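Local coordinates for Oxidored_FMN domain-containing protein (PDB 6L6J) that is an amine oxidase of 6-hydroxypseudooxynicotine, carrying flavin mononucleotide and a [4Fe-4S] cluster with which it probably performs its redox chemistry, at residues 40-45 with 90-95; 46-51 with 366-371; 143-148 with 201-206; 167-172 with 209-214. All coordinates share one frame; numbering follows the deposited sequence.

Contact 1 (40-45 with 90-95); sequences EMIAFR and VAAVKE
Two successive helices on the outside of the flavin-binding TIM barrel, 38-51 and 83-94, meet here through I42 with A92 and R45 with V93. At the first pair CG2 of I42 lies 4.2 Å from CB of A92. The short side chain of A92 lets the helices come near each other, with 6.5 Å between the CA atoms of I42 and A92, and the branched I42 supplies the methyl that covers it. One turn further on, the aliphatic root of R45 does the work of a hydrophobic residue: its CB stands 4.0 Å from CG2 of V93. This is the usual layout of an (alpha/beta)8 barrel, in which consecutive helices pack side by side over the strand between them in the chain. Here that strand is 55-62, and both R45 and V93 also rest on its V56. Arginine suits its place because the two ends of its side chain have different tasks. With CG beside its own backbone N (chi1 -59°) and the chain bent at chi2 (-60°), the side chain turns away from V93 and runs inward. There CD2 of F44 covers one face of the R45 guanidinium, 3.7 Å above its plane and offset toward the rim, while CD of R45 meets the F44 ring at its edge. The buried charge is answered by E59 in a salt bridge, and NH2 also bonds to the carbonyl of H29, beside the flavin-binding residues P28 and A30. The R45 side chain ends about 7 Å from the flavin at the nearest atoms.

Contact 2 (46-51 with 366-371); sequences KARAEG and PSAGEE
R48 NH1 donates to E371 OE2 over 3.1 Å along a nearly straight N-H line (168°), the hydrogen-bonded part of a salt bridge. The oxygen lies in the guanidinium plane at its edge, whereas the donor comes to E371 from well above the carboxylate plane, and the two flat groups stand 84° apart. A water accepts from R48 NH2 at 2.8 Å; its links to E371 OE2 and S367 OG are modelled too short to be more than doubtful. Bends at chi2 and chi3 carry the arginine from helix 38-51 across to the loop. Its remaining N-H groups are used as well: NH1 also binds the carbonyl of F44, one turn earlier in the helix, and NE that of S323, while the F44 ring adds a cation-pi contact. The loop, which follows the cluster ligand C362, folds as a type II beta turn over residues 367-370, closed by E370 N bonding to S367 O at 2.8 Å. Glycine suits the third position, where G369 has phi 81°, and E371 OE1 takes a weak bond from G369 N at 2.9 Å. A leucine in place of R48 would probably leave the buried E371 carboxylate without its positive mate and the carbonyls of F44 and S323 without this side-chain donor. Beside the charged pair, R48 NH2 approaches CB of A368 to 4.3 Å, and the small side chain of A368 also comes about 4 Å from that of C362 at the nearest atoms.

Contact 3 (143-148 with 201-206); sequences QDIADF and VRLLRE
The backbones of I145 and L203, on helices 142-162 and 197-215, come within 8.3 Å of each other at their CA atoms, a spacing that leaves room for full-sized apolar side chains between the helices. Segment 201-206 is kinked at L203 and L204, whose backbone N atoms make no bond to the preceding turn. L203 fills the space, reaching across so that its CD1 methyl lies between two residues one turn apart on the other helix. That methyl is 3.8 Å from CE1 of F148, meeting the ring at a slant, and 4.2 Å from CG2 of I145. F148 holds its ring anti to the backbone N (chi1 160°), which swings CD1 and CE1 toward the leucine. These are consecutive outer helices of the TIM barrel, and the short helix 177-182, inserted between them in the chain, closes one side: its L178 touches both F148 and L203, and its F181 touches L203. Branched and aromatic residues suit such a buried seam because they fill it without needing polar partners. L204 turns away instead, to V245 and L249 of helix 241-249, the next in the barrel. The polar side chains Q143, D147 and E206 are not part of this apolar contact. Q143 NE2 donates to D147 OD1 over 3.1 Å, reaching it from above the carboxylate plane, and E206 bonds through OE1 to the hydroxyl of Y193, whose side chain also packs on I145.

Contact 4 (167-172 with 209-214); sequences VYVYCA and SDVKDA. With FMN (flavin mononucleotide), chain B.
V211 is shared out by its two methyls between two valines of one strand: its CG1 lies 4.1 Å from CG1 of V167, and its CG2 lies 3.9 Å from CG2 of V169. With V211 CG1 anti to the backbone N (chi1 -179°), the two branches spread along strand 166-171. The V167 and V211 side chains meet at a slant, whereas those of V169 and V211 slide past each other in opposite directions. Strand alternation turns V167 and V169 outward to helix 197-215, one of the helices that cover the barrel wall here, with A156 of helix 142-162 touching both V167 and V211. Beta-branched valine suits an extended strand and gives a compact apolar surface for the helix. Y168 points away from that helix, where its hydroxyl bonds to Y25 and D257. Y170 reaches the flavin: its CE1 is 3.4 Å from O2 of FMN, the oxygen lying oblique to the ring, and the backbone N of A172 sits over the centre of one ring face at 4.2 Å. The Y170 hydroxyl is hydrogen-bonded to H173 ND1. Cutting Y170 back to an alanine would probably open a gap beside the flavin O2 and leave H173 without its hydroxyl partner. The chemistry thus splits across one strand, methyls alone against the helix and, beyond, an aromatic ring with a tethered hydroxyl that shapes the pyrimidine end of the flavin pocket.

The four contacts form two touching pairs in and around one TIM barrel. Contacts 1 and 2 share helix 38-51, their centres 9 Å apart, and F44 of the first packs on E371 of the second. Contacts 3 and 4 share helix 197-215, their centres 11 Å apart, with L204 resting on V169. The pairs stand well separated, 32 Å between the centres of contacts 1 and 3. Along the chain contact 1 closes before contacts 3 and 4 open, and both of these are nested within the long loop closed by contact 2. Contact 2 thereby joins an early barrel helix to the loop following the iron-sulfur ligands, while contact 4 reaches the flavin from strand 166-171.

Contact 1 (40-45 with 90-95)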
# COMPACT_ATOMS: atom_id res chain seq x y z
N GLU A 40 18.01 -2.70 -6.04
CA GLU A 40 16.81 -2.42 -5.21
C GLU A 40 15.87 -3.65 -5.29
O GLU A 40 15.52 -4.23 -4.24
CB GLU A 40 16.16 -1.11 -5.66
CG GLU A 40 17.14 0.05 -5.70
CD GLU A 40 16.56 1.46 -5.78
OE1 GLU A 40 15.34 1.60 -6.05
OE2 GLU A 40 17.35 2.42 -5.62
N MET A 41 15.50 -4.03 -6.51
CA MET A 41 14.66 -5.21 -6.83
C MET A 41 15.25 -6.48 -6.19
O MET A 41 14.54 -7.16 -5.44
CB MET A 41 14.60 -5.34 -8.34
CG MET A 41 13.82 -6.51 -8.83
SD MET A 41 13.61 -6.28 -10.61
CE MET A 41 12.24 -5.13 -10.59
N ILE A 42 16.53 -6.77 -6.45
CA ILE A 42 17.28 -7.93 -5.90
C ILE A 42 17.14 -7.93 -4.37
O ILE A 42 16.57 -8.89 -3.85
CB ILE A 42 18.74 -7.94 -6.40
CG1 ILE A 42 18.84 -8.48 -7.82
CG2 ILE A 42 19.66 -8.71 -5.47
CD1 ILE A 42 20.14 -8.11 -8.55
N ALA A 43 17.62 -6.90 -3.68
CA ALA A 43 17.61 -6.78 -2.20
C ALA A 43 16.16 -6.87 -1.68
O ALA A 43 15.92 -7.50 -0.63
CB ALA A 43 18.28 -5.48 -1.79
N PHE A 44 15.22 -6.24 -2.38
CA PHE A 44 13.79 -6.28 -2.00
C PHE A 44 13.34 -7.73 -1.98
O PHE A 44 12.93 -8.19 -0.94
CB PHE A 44 12.90 -5.43 -2.92
CG PHE A 44 11.48 -5.35 -2.43
CD1 PHE A 44 11.10 -4.40 -1.49
CD2 PHE A 44 10.53 -6.27 -2.86
CE1 PHE A 44 9.80 -4.35 -1.00
CE2 PHE A 44 9.23 -6.23 -2.36
CZ PHE A 44 8.87 -5.27 -1.43
N ARG A 45 13.42 -8.42 -3.11
CA ARG A 45 12.89 -9.80 -3.29
C ARG A 45 13.67 -10.77 -2.38
O ARG A 45 13.03 -11.57 -1.69
CB ARG A 45 12.96 -10.20 -4.76
CG ARG A 45 12.21 -9.29 -5.72
CD ARG A 45 10.74 -9.24 -5.39
NE ARG A 45 10.04 -8.29 -6.23
CZ ARG A 45 8.78 -7.92 -6.07
NH1 ARG A 45 8.05 -8.44 -5.11
NH2 ARG A 45 8.25 -7.04 -6.91
N VAL A 90 16.16 -14.07 -9.79
CA VAL A 90 15.90 -15.53 -9.63
C VAL A 90 16.89 -16.12 -8.61
O VAL A 90 16.44 -16.83 -7.70
CB VAL A 90 15.97 -16.26 -10.98
CG1 VAL A 90 15.84 -17.78 -10.85
CG2 VAL A 90 14.90 -15.72 -11.93
N ALA A 91 18.17 -15.83 -8.76
CA ALA A 91 19.27 -16.39 -7.93
C ALA A 91 19.08 -16.00 -6.47
O ALA A 91 19.19 -16.89 -5.60
CB ALA A 91 20.61 -15.96 -8.45
N ALA A 92 18.76 -14.73 -6.21
CA ALA A 92 18.55 -14.17 -4.85
C ALA A 92 17.28 -14.76 -4.22
O ALA A 92 17.17 -14.78 -2.96
CB ALA A 92 18.47 -12.67 -4.90
N VAL A 93 16.35 -15.24 -5.05
CA VAL A 93 15.07 -15.87 -4.60
C VAL A 93 15.31 -17.38 -4.40
O VAL A 93 15.13 -17.86 -3.25
CB VAL A 93 13.91 -15.55 -5.56
CG1 VAL A 93 12.71 -16.48 -5.43
CG2 VAL A 93 13.45 -14.11 -5.38
N LYS A 94 15.78 -18.09 -5.44
CA LYS A 94 15.96 -19.58 -5.41
C LYS A 94 17.00 -19.97 -4.35
O LYS A 94 16.97 -21.13 -3.93
CB LYS A 94 16.33 -20.11 -6.80
CG LYS A 94 15.21 -20.05 -7.83
CD LYS A 94 15.43 -20.86 -9.09
CE LYS A 94 15.33 -22.37 -8.90
NZ LYS A 94 14.04 -22.81 -8.29
N GLU A 95 17.87 -19.05 -3.94
CA GLU A 95 18.97 -19.25 -2.97
C GLU A 95 18.42 -19.80 -1.66
O GLU A 95 19.00 -20.73 -1.16
CB GLU A 95 19.71 -17.94 -2.68
CG GLU A 95 20.62 -18.03 -1.47
CD GLU A 95 21.92 -17.24 -1.51
OE1 GLU A 95 22.37 -16.90 -2.64
OE2 GLU A 95 22.48 -16.98 -0.41

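Contact 2 (46-51 with 366-371)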
# COMPACT_ATOMS: atom_id res chain seq x y z
N LYS A 46 14.99 -10.68 -2.35
CA LYS A 46 15.84 -11.53 -1.46
C LYS A 46 15.23 -11.61 -0.05
O LYS A 46 15.10 -12.73 0.51
CB LYS A 46 17.29 -11.02 -1.41
CG LYS A 46 18.31 -12.00 -0.84
CD LYS A 46 19.74 -11.44 -0.79
CE LYS A 46 20.56 -11.93 0.40
NZ LYS A 46 21.37 -10.85 1.01
N ALA A 47 14.84 -10.47 0.52
CA ALA A 47 14.37 -10.38 1.92
C ALA A 47 13.16 -11.30 2.13
O ALA A 47 12.99 -11.86 3.25
CB ALA A 47 14.06 -8.95 2.27
N ARG A 48 12.33 -11.45 1.10
CA ARG A 48 11.07 -12.23 1.19
C ARG A 48 11.36 -13.73 0.99
O ARG A 48 10.71 -14.55 1.66
CB ARG A 48 10.04 -11.59 0.24
CG ARG A 48 9.22 -10.53 0.96
CD ARG A 48 9.29 -9.16 0.34
NE ARG A 48 9.15 -8.11 1.32
CZ ARG A 48 10.00 -7.11 1.48
NH1 ARG A 48 11.08 -7.02 0.72
NH2 ARG A 48 9.76 -6.17 2.38
N ALA A 49 12.35 -14.08 0.19
CA ALA A 49 12.95 -15.43 0.19
C ALA A 49 13.60 -15.70 1.57
O ALA A 49 13.31 -16.74 2.20
CB ALA A 49 13.91 -15.55 -0.97
N GLU A 50 14.43 -14.78 2.06
CA GLU A 50 15.09 -14.88 3.40
C GLU A 50 14.01 -15.17 4.45
O GLU A 50 14.24 -16.05 5.26
CB GLU A 50 15.89 -13.60 3.66
CG GLU A 50 17.25 -13.80 4.29
CD GLU A 50 18.14 -12.57 4.20
OE1 GLU A 50 18.61 -12.23 3.06
OE2 GLU A 50 18.40 -11.94 5.28
N GLY A 51 12.86 -14.49 4.40
CA GLY A 51 11.74 -14.57 5.38
C GLY A 51 10.91 -15.84 5.31
O GLY A 51 10.16 -16.12 6.27
N PRO A 366 9.71 0.28 7.77
CA PRO A 366 10.56 1.26 7.09
C PRO A 366 11.62 0.69 6.12
O PRO A 366 11.98 1.39 5.15
CB PRO A 366 11.28 1.97 8.25
CG PRO A 366 10.27 1.87 9.39
CD PRO A 366 9.64 0.51 9.22
N SER A 367 12.05 -0.56 6.36
CA SER A 367 13.07 -1.31 5.57
C SER A 367 12.56 -1.56 4.14
O SER A 367 13.41 -1.67 3.21
CB SER A 367 13.45 -2.63 6.24
OG SER A 367 12.97 -3.75 5.51
N ALA A 368 11.23 -1.66 3.95
CA ALA A 368 10.61 -1.93 2.63
C ALA A 368 11.07 -0.84 1.66
O ALA A 368 10.74 0.31 1.93
CB ALA A 368 9.10 -1.97 2.73
N GLY A 369 11.81 -1.23 0.62
CA GLY A 369 12.33 -0.34 -0.44
C GLY A 369 13.61 0.39 -0.03
O GLY A 369 14.06 1.23 -0.83
N GLU A 370 14.14 0.09 1.16
CA GLU A 370 15.42 0.65 1.68
C GLU A 370 16.49 -0.44 1.82
O GLU A 370 17.59 -0.12 2.35
CB GLU A 370 15.24 1.28 3.07
CG GLU A 370 14.28 2.45 3.13
CD GLU A 370 14.58 3.57 2.16
OE1 GLU A 370 15.74 4.06 2.15
OE2 GLU A 370 13.63 3.95 1.41
N GLU A 371 16.18 -1.69 1.44
CA GLU A 371 17.09 -2.87 1.64
C GLU A 371 18.47 -2.56 1.03
O GLU A 371 19.51 -2.77 1.71
CB GLU A 371 16.48 -4.15 1.05
CG GLU A 371 15.16 -4.59 1.68
CD GLU A 371 13.86 -4.06 1.07
OE1 GLU A 371 13.89 -3.14 0.22
OE2 GLU A 371 12.80 -4.57 1.46
O HOH W 1 12.01 -5.20 3.80

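Contact 3 (143-148 with 201-206)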
# COMPACT_ATOMS: atom_id res chain seq x y z
N GLN A 143 -2.87 -9.86 -38.05
CA GLN A 143 -1.39 -9.97 -38.09
C GLN A 143 -0.78 -9.41 -36.79
O GLN A 143 0.19 -9.97 -36.30
CB GLN A 143 -0.84 -9.27 -39.33
CG GLN A 143 0.67 -9.48 -39.55
CD GLN A 143 1.09 -10.93 -39.61
OE1 GLN A 143 0.71 -11.69 -40.51
NE2 GLN A 143 1.89 -11.35 -38.63
N ASP A 144 -1.35 -8.35 -36.22
CA ASP A 144 -0.93 -7.78 -34.92
C ASP A 144 -1.20 -8.82 -33.81
O ASP A 144 -0.37 -8.92 -32.90
CB ASP A 144 -1.64 -6.46 -34.63
CG ASP A 144 -1.23 -5.32 -35.54
OD1 ASP A 144 -0.04 -5.05 -35.62
OD2 ASP A 144 -2.13 -4.69 -36.13
N ILE A 145 -2.32 -9.55 -33.89
CA ILE A 145 -2.70 -10.63 -32.92
C ILE A 145 -1.67 -11.77 -32.99
O ILE A 145 -1.25 -12.27 -31.90
CB ILE A 145 -4.14 -11.12 -33.16
CG1 ILE A 145 -5.15 -10.01 -32.86
CG2 ILE A 145 -4.43 -12.38 -32.35
CD1 ILE A 145 -6.56 -10.48 -32.66
N ALA A 146 -1.30 -12.20 -34.20
CA ALA A 146 -0.26 -13.24 -34.42
C ALA A 146 1.05 -12.77 -33.78
O ALA A 146 1.68 -13.60 -33.13
CB ALA A 146 -0.07 -13.52 -35.89
N ASP A 147 1.41 -11.50 -33.97
CA ASP A 147 2.64 -10.89 -33.41
C ASP A 147 2.59 -10.92 -31.88
O ASP A 147 3.61 -11.18 -31.25
CB ASP A 147 2.87 -9.46 -33.92
CG ASP A 147 3.27 -9.37 -35.38
OD1 ASP A 147 3.36 -10.41 -36.04
OD2 ASP A 147 3.50 -8.24 -35.85
N PHE A 148 1.43 -10.67 -31.29
CA PHE A 148 1.24 -10.58 -29.82
C PHE A 148 1.52 -11.95 -29.18
O PHE A 148 2.16 -12.00 -28.09
CB PHE A 148 -0.15 -10.02 -29.50
CG PHE A 148 -0.65 -10.31 -28.11
CD1 PHE A 148 -1.22 -11.53 -27.80
CD2 PHE A 148 -0.57 -9.36 -27.11
CE1 PHE A 148 -1.69 -11.79 -26.53
CE2 PHE A 148 -1.05 -9.61 -25.83
CZ PHE A 148 -1.60 -10.83 -25.55
N VAL A 201 -12.96 -14.88 -25.39
CA VAL A 201 -12.00 -15.65 -24.54
C VAL A 201 -10.86 -16.23 -25.41
O VAL A 201 -9.85 -16.63 -24.83
CB VAL A 201 -12.72 -16.75 -23.74
CG1 VAL A 201 -12.85 -18.05 -24.54
CG2 VAL A 201 -12.03 -17.00 -22.41
N ARG A 202 -11.02 -16.25 -26.73
CA ARG A 202 -10.08 -16.89 -27.70
C ARG A 202 -8.64 -16.42 -27.45
O ARG A 202 -7.70 -17.27 -27.51
CB ARG A 202 -10.50 -16.56 -29.14
CG ARG A 202 -9.61 -17.19 -30.21
CD ARG A 202 -10.10 -17.01 -31.64
NE ARG A 202 -11.54 -17.19 -31.75
CZ ARG A 202 -12.18 -18.35 -31.62
NH1 ARG A 202 -11.51 -19.47 -31.41
NH2 ARG A 202 -13.50 -18.40 -31.69
N LEU A 203 -8.42 -15.13 -27.22
CA LEU A 203 -7.03 -14.62 -27.13
C LEU A 203 -6.39 -15.17 -25.85
O LEU A 203 -5.21 -15.60 -25.93
CB LEU A 203 -7.02 -13.10 -27.16
CG LEU A 203 -5.63 -12.48 -27.27
CD1 LEU A 203 -4.74 -13.25 -28.24
CD2 LEU A 203 -5.72 -11.03 -27.71
N LEU A 204 -7.13 -15.17 -24.74
CA LEU A 204 -6.67 -15.70 -23.43
C LEU A 204 -6.35 -17.20 -23.56
O LEU A 204 -5.30 -17.60 -23.05
CB LEU A 204 -7.72 -15.47 -22.34
CG LEU A 204 -7.39 -16.13 -21.00
CD1 LEU A 204 -6.05 -15.64 -20.46
CD2 LEU A 204 -8.48 -15.91 -19.99
N ARG A 205 -7.24 -17.99 -24.18
CA ARG A 205 -7.04 -19.45 -24.40
C ARG A 205 -5.81 -19.66 -25.30
O ARG A 205 -4.89 -20.36 -24.87
CB ARG A 205 -8.33 -20.09 -24.95
CG ARG A 205 -8.15 -21.35 -25.79
CD ARG A 205 -9.41 -21.73 -26.55
NE ARG A 205 -10.36 -22.43 -25.69
CZ ARG A 205 -11.66 -22.14 -25.53
NH1 ARG A 205 -12.23 -21.15 -26.20
NH2 ARG A 205 -12.39 -22.87 -24.71
N GLU A 206 -5.80 -19.07 -26.49
CA GLU A 206 -4.71 -19.23 -27.50
C GLU A 206 -3.34 -18.84 -26.92
O GLU A 206 -2.35 -19.48 -27.25
CB GLU A 206 -4.99 -18.38 -28.74
CG GLU A 206 -6.11 -18.91 -29.62
CD GLU A 206 -6.31 -18.08 -30.87
OE1 GLU A 206 -5.98 -16.88 -30.84
OE2 GLU A 206 -6.79 -18.64 -31.87

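Contact 4 (167-172 with 209-214)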
# COMPACT_ATOMS: atom_id res chain seq x y z
N VAL A 167 5.72 -19.04 -14.70
CA VAL A 167 5.58 -18.03 -15.78
C VAL A 167 4.09 -17.75 -15.92
O VAL A 167 3.35 -18.73 -16.10
CB VAL A 167 6.23 -18.55 -17.07
CG1 VAL A 167 6.02 -17.65 -18.27
CG2 VAL A 167 7.71 -18.81 -16.87
N TYR A 168 3.67 -16.47 -15.83
CA TYR A 168 2.23 -16.06 -15.74
C TYR A 168 1.66 -15.74 -17.13
O TYR A 168 2.42 -15.41 -18.09
CB TYR A 168 2.01 -14.87 -14.81
CG TYR A 168 1.76 -15.21 -13.36
CD1 TYR A 168 2.79 -15.50 -12.48
CD2 TYR A 168 0.48 -15.18 -12.84
CE1 TYR A 168 2.57 -15.77 -11.14
CE2 TYR A 168 0.24 -15.44 -11.50
CZ TYR A 168 1.28 -15.75 -10.64
OH TYR A 168 1.02 -16.04 -9.33
N VAL A 169 0.33 -15.88 -17.24
CA VAL A 169 -0.51 -15.28 -18.31
C VAL A 169 -1.44 -14.30 -17.60
O VAL A 169 -2.20 -14.74 -16.72
CB VAL A 169 -1.26 -16.35 -19.11
CG1 VAL A 169 -2.55 -15.83 -19.72
CG2 VAL A 169 -0.38 -16.96 -20.19
N TYR A 170 -1.33 -13.00 -17.88
CA TYR A 170 -1.91 -11.96 -17.00
C TYR A 170 -3.19 -11.43 -17.62
O TYR A 170 -3.15 -10.84 -18.73
CB TYR A 170 -0.92 -10.82 -16.79
CG TYR A 170 -1.41 -9.71 -15.91
CD1 TYR A 170 -1.79 -9.97 -14.60
CD2 TYR A 170 -1.44 -8.40 -16.34
CE1 TYR A 170 -2.21 -8.95 -13.76
CE2 TYR A 170 -1.85 -7.38 -15.50
CZ TYR A 170 -2.24 -7.65 -14.21
OH TYR A 170 -2.66 -6.67 -13.38
N CYS A 171 -4.30 -11.61 -16.91
CA CYS A 171 -5.64 -11.15 -17.34
C CYS A 171 -6.41 -10.64 -16.12
O CYS A 171 -7.33 -11.33 -15.69
CB CYS A 171 -6.39 -12.26 -18.04
SG CYS A 171 -7.99 -11.73 -18.67
N ALA A 172 -6.04 -9.47 -15.60
CA ALA A 172 -6.53 -8.92 -14.32
C ALA A 172 -6.35 -7.40 -14.27
O ALA A 172 -5.88 -6.85 -15.25
CB ALA A 172 -5.82 -9.59 -13.16
N SER A 209 -2.23 -21.58 -23.98
CA SER A 209 -1.79 -22.77 -24.74
C SER A 209 -0.40 -22.56 -25.33
O SER A 209 0.41 -23.51 -25.27
CB SER A 209 -2.80 -23.12 -25.81
OG SER A 209 -2.24 -23.94 -26.82
N ASP A 210 -0.10 -21.38 -25.91
CA ASP A 210 1.21 -21.10 -26.56
C ASP A 210 2.32 -21.14 -25.51
O ASP A 210 3.38 -21.72 -25.79
CB ASP A 210 1.23 -19.79 -27.33
CG ASP A 210 0.40 -19.88 -28.58
OD1 ASP A 210 -0.13 -20.99 -28.84
OD2 ASP A 210 0.26 -18.84 -29.26
N VAL A 211 2.06 -20.57 -24.34
CA VAL A 211 3.05 -20.46 -23.23
C VAL A 211 3.26 -21.86 -22.62
O VAL A 211 4.42 -22.25 -22.34
CB VAL A 211 2.59 -19.44 -22.19
CG1 VAL A 211 3.61 -19.30 -21.08
CG2 VAL A 211 2.28 -18.07 -22.80
N LYS A 212 2.17 -22.61 -22.45
CA LYS A 212 2.23 -24.00 -21.94
C LYS A 212 3.10 -24.83 -22.89
O LYS A 212 3.99 -25.53 -22.41
CB LYS A 212 0.83 -24.56 -21.72
CG LYS A 212 0.65 -25.27 -20.38
CD LYS A 212 -0.74 -25.83 -20.18
CE LYS A 212 -0.72 -27.25 -19.66
NZ LYS A 212 -2.03 -27.91 -19.85
N ASP A 213 2.89 -24.73 -24.20
CA ASP A 213 3.67 -25.50 -25.20
C ASP A 213 5.12 -25.01 -25.14
O ASP A 213 6.02 -25.84 -25.23
CB ASP A 213 3.07 -25.42 -26.61
CG ASP A 213 1.59 -25.78 -26.67
OD1 ASP A 213 1.10 -26.54 -25.76
OD2 ASP A 213 0.90 -25.27 -27.61
N ALA A 214 5.31 -23.71 -24.94
CA ALA A 214 6.63 -23.05 -24.93
C ALA A 214 7.49 -23.56 -23.75
O ALA A 214 8.62 -23.99 -24.01
CB ALA A 214 6.45 -21.55 -24.91
N1 FMN B . -0.96 -6.96 -8.79
C2 FMN B . -0.53 -7.33 -10.04
O2 FMN B . -1.14 -8.23 -10.61
N3 FMN B . 0.53 -6.80 -10.67
C4 FMN B . 1.26 -5.83 -10.09
O4 FMN B . 2.23 -5.35 -10.67
C4A FMN B . 0.86 -5.35 -8.74
N5 FMN B . 1.55 -4.37 -8.10
C5A FMN B . 1.19 -4.02 -6.85
C6 FMN B . 1.94 -3.07 -6.16
C7 FMN B . 1.57 -2.73 -4.87
C7M FMN B . 2.35 -1.68 -4.18
C8 FMN B . 0.43 -3.38 -4.21
C8M FMN B . -0.00 -3.00 -2.83
C9 FMN B . -0.32 -4.31 -4.87
C9A FMN B . 0.02 -4.68 -6.17
N10 FMN B . -0.71 -5.67 -6.85
C10 FMN B . -0.31 -6.01 -8.11
C1' FMN B . -1.88 -6.37 -6.24
C2' FMN B . -1.42 -7.48 -5.31
O2' FMN B . -0.81 -8.47 -6.12
C3' FMN B . -2.54 -8.12 -4.55
O3' FMN B . -3.42 -8.77 -5.47
C4' FMN B . -3.35 -7.14 -3.69
O4' FMN B . -2.47 -6.24 -3.00
C5' FMN B . -4.26 -7.88 -2.72
O5' FMN B . -3.45 -8.65 -1.85
P FMN B . -3.01 -8.06 -0.41
O1P FMN B . -4.29 -7.88 0.37
O2P FMN B . -2.11 -9.14 0.11
O3P FMN B . -2.29 -6.76 -0.71